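PDB 3NUF: PRD-containing transcription regulator from Lactobacillus casei, which probably regulates transcription through its PRD (PTS regulation) domain, a helical module that in relatives responds to phosphorylation on histidines by the sugar phosphotransferase system. Local coordinates for residues N56-M61 with Y106-H111. Sequence-based numbering, arbitrary orientation.
Sequences NHLIEM and YVLSIH. With EDO (1,2-ethanediol), chain F.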
loop_
_atom_site.group_PDB
_atom_site.type_symbol
_atom_site.label_atom_id
_atom_site.label_comp_id
_atom_site.label_asym_id
_atom_site.label_seq_id
_atom_site.Cartn_x
_atom_site.Cartn_y
_atom_site.Cartn_z
ATOM N N ASN A 56 1.137 -3.924 -7.039
ATOM C CA ASN A 56 0.155 -3.683 -8.075
ATOM C C ASN A 56 -0.892 -2.680 -7.582
ATOM O O ASN A 56 -1.271 -1.740 -8.287
ATOM C CB ASN A 56 -0.508 -5.022 -8.525
ATOM C CG ASN A 56 -1.540 -4.837 -9.613
ATOM O OD1 ASN A 56 -1.183 -4.670 -10.768
ATOM N ND2 ASN A 56 -2.841 -4.811 -9.229
ATOM N N HIS A 57 -1.342 -2.884 -6.357
ATOM C CA HIS A 57 -2.382 -2.007 -5.816
ATOM C C HIS A 57 -1.837 -0.601 -5.540
ATOM O O HIS A 57 -2.515 0.401 -5.818
ATOM C CB HIS A 57 -3.005 -2.574 -4.554
ATOM C CG HIS A 57 -4.210 -1.805 -4.122
ATOM N ND1 HIS A 57 -5.331 -1.728 -4.934
ATOM C CD2 HIS A 57 -4.439 -0.988 -3.063
ATOM C CE1 HIS A 57 -6.205 -0.902 -4.363
ATOM N NE2 HIS A 57 -5.696 -0.449 -3.224
ATOM N N LEU A 58 -0.622 -0.526 -5.015
ATOM C CA LEU A 58 -0.006 0.785 -4.764
ATOM C C LEU A 58 0.186 1.577 -6.057
ATOM O O LEU A 58 -0.078 2.784 -6.121
ATOM C CB LEU A 58 1.295 0.682 -4.005
ATOM C CG LEU A 58 1.253 0.223 -2.558
ATOM C CD1 LEU A 58 2.692 -0.107 -2.063
ATOM C CD2 LEU A 58 0.504 1.207 -1.659
ATOM N N ILE A 59 0.613 0.912 -7.118
ATOM C CA ILE A 59 0.715 1.570 -8.417
ATOM C C ILE A 59 -0.620 2.081 -8.923
ATOM O O ILE A 59 -0.701 3.218 -9.433
ATOM C CB ILE A 59 1.390 0.638 -9.434
ATOM C CG1 ILE A 59 2.871 0.489 -9.046
ATOM C CG2 ILE A 59 1.275 1.171 -10.870
ATOM C CD1 ILE A 59 3.641 -0.648 -9.825
ATOM N N GLU A 60 -1.668 1.287 -8.748
ATOM C CA GLU A 60 -2.999 1.725 -9.112
ATOM C C GLU A 60 -3.448 2.971 -8.324
ATOM O O GLU A 60 -3.967 3.926 -8.894
ATOM C CB GLU A 60 -3.997 0.571 -8.914
ATOM C CG GLU A 60 -5.438 0.973 -9.137
ATOM C CD GLU A 60 -6.435 -0.148 -8.782
ATOM O OE1 GLU A 60 -6.272 -1.228 -9.405
ATOM O OE2 GLU A 60 -7.335 0.029 -7.898
HETATM N N MSE A 61 -3.210 2.953 -7.020
HETATM C CA MSE A 61 -3.539 4.117 -6.155
HETATM C C MSE A 61 -2.746 5.365 -6.552
HETATM O O MSE A 61 -3.290 6.451 -6.634
HETATM C CB MSE A 61 -3.246 3.801 -4.696
HETATM C CG MSE A 61 -4.121 2.732 -4.073
HETATM SE SE MSE A 61 -3.606 2.263 -2.273
HETATM C CE MSE A 61 -3.844 3.998 -1.540
ATOM N N TYR A 106 -9.722 1.323 2.827
ATOM C CA TYR A 106 -10.341 0.007 3.109
ATOM C C TYR A 106 -9.721 -1.128 2.343
ATOM O O TYR A 106 -9.223 -2.111 2.921
ATOM C CB TYR A 106 -11.860 0.110 2.939
ATOM C CG TYR A 106 -12.522 1.099 3.863
ATOM C CD1 TYR A 106 -12.433 0.921 5.231
ATOM C CD2 TYR A 106 -13.212 2.220 3.384
ATOM C CE1 TYR A 106 -13.009 1.832 6.067
ATOM C CE2 TYR A 106 -13.774 3.127 4.217
ATOM C CZ TYR A 106 -13.665 2.957 5.560
ATOM O OH TYR A 106 -14.210 3.877 6.427
ATOM N N VAL A 107 -9.673 -1.018 1.037
ATOM C CA VAL A 107 -9.077 -2.100 0.233
ATOM C C VAL A 107 -7.591 -2.243 0.596
ATOM O O VAL A 107 -7.082 -3.361 0.725
ATOM C CB VAL A 107 -9.288 -1.889 -1.247
ATOM C CG1 VAL A 107 -8.394 -2.789 -2.112
ATOM C CG2 VAL A 107 -10.755 -2.138 -1.573
ATOM N N LEU A 108 -6.882 -1.128 0.787
ATOM C CA LEU A 108 -5.459 -1.215 1.162
ATOM C C LEU A 108 -5.268 -1.917 2.498
ATOM O O LEU A 108 -4.331 -2.713 2.655
ATOM C CB LEU A 108 -4.809 0.159 1.162
ATOM C CG LEU A 108 -3.338 0.183 1.619
ATOM C CD1 LEU A 108 -2.439 -0.665 0.728
ATOM C CD2 LEU A 108 -2.823 1.623 1.684
ATOM N N SER A 109 -6.172 -1.730 3.452
ATOM C CA SER A 109 -6.033 -2.379 4.755
ATOM C C SER A 109 -5.967 -3.893 4.682
ATOM O O SER A 109 -5.304 -4.509 5.531
ATOM C CB SER A 109 -7.141 -1.897 5.701
ATOM O OG SER A 109 -8.372 -2.525 5.449
ATOM N N ILE A 110 -6.612 -4.474 3.701
ATOM C CA ILE A 110 -6.589 -5.939 3.591
ATOM C C ILE A 110 -5.192 -6.465 3.304
ATOM O O ILE A 110 -4.856 -7.565 3.746
ATOM C CB ILE A 110 -7.593 -6.387 2.509
ATOM C CG1 ILE A 110 -8.995 -5.894 2.820
ATOM C CG2 ILE A 110 -7.602 -7.925 2.303
ATOM C CD1 ILE A 110 -9.512 -6.187 4.202
ATOM N N HIS A 111 -4.362 -5.722 2.607
ATOM C CA HIS A 111 -2.997 -6.133 2.355
ATOM C C HIS A 111 -2.248 -6.221 3.667
ATOM O O HIS A 111 -1.511 -7.148 3.897
ATOM C CB HIS A 111 -2.346 -5.173 1.395
ATOM C CG HIS A 111 -2.933 -5.190 0.035
ATOM N ND1 HIS A 111 -2.308 -5.776 -1.038
ATOM C CD2 HIS A 111 -4.061 -4.614 -0.454
ATOM C CE1 HIS A 111 -3.065 -5.625 -2.112
ATOM N NE2 HIS A 111 -4.140 -4.930 -1.794
HETATM C C1 EDO F . 2.653 5.834 -11.901
HETATM O O1 EDO F . 2.444 7.029 -12.674
HETATM C C2 EDO F . 1.384 5.294 -11.256
HETATM O O2 EDO F . 0.492 4.679 -12.194
#
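H57 reaches from helix 48-67 into the groove between V107 and H111, one turn apart on helix 104-115, and the contact is built around its imidazole. With CG anti to the backbone N (chi1 -171°), the ring is carried out toward the second helix, where H57 CE1 lies 3.7 Å from V107 CG1. At the other end of the side chain, H57 CB sits 3.8 Å from H111 NE2. The two imidazoles are nearly parallel, their planes 18° apart, but centroids 5.3 Å apart leave them slid past each other with little overlap. No hydrogen bond links them; H57 ND1 and H111 NE2 are 4.6 Å apart. With an alanine in place of H57, the space between V107 and H111 would probably open and the H111 ring would lose the imidazole beside it. Next along the helix, L58 turns its CD2 methyl to L108 CD1 at 4.2 Å, while L31 and V35 of helix 25-41 pack against the same L58. I59 faces another way, its carbonyl O taking a weak hydrogen bond from O2 of a bound ethanediol. One turn after H57, M61, a selenomethionine, meets L108 roughly at a right angle, M61 SE lying 4.1 Å from L108 CD2. V94 and I97 of helix 84-97 also touch M61, and V93 touches L108, carrying this apolar layer on to helix 84-97. The segments run antiparallel (157°) with axes 11.1 Å apart, joining helices 48-67 and 104-115 of the all-helical PRD bundle through two partly exposed histidines and, in the interior, leucines and selenomethionine.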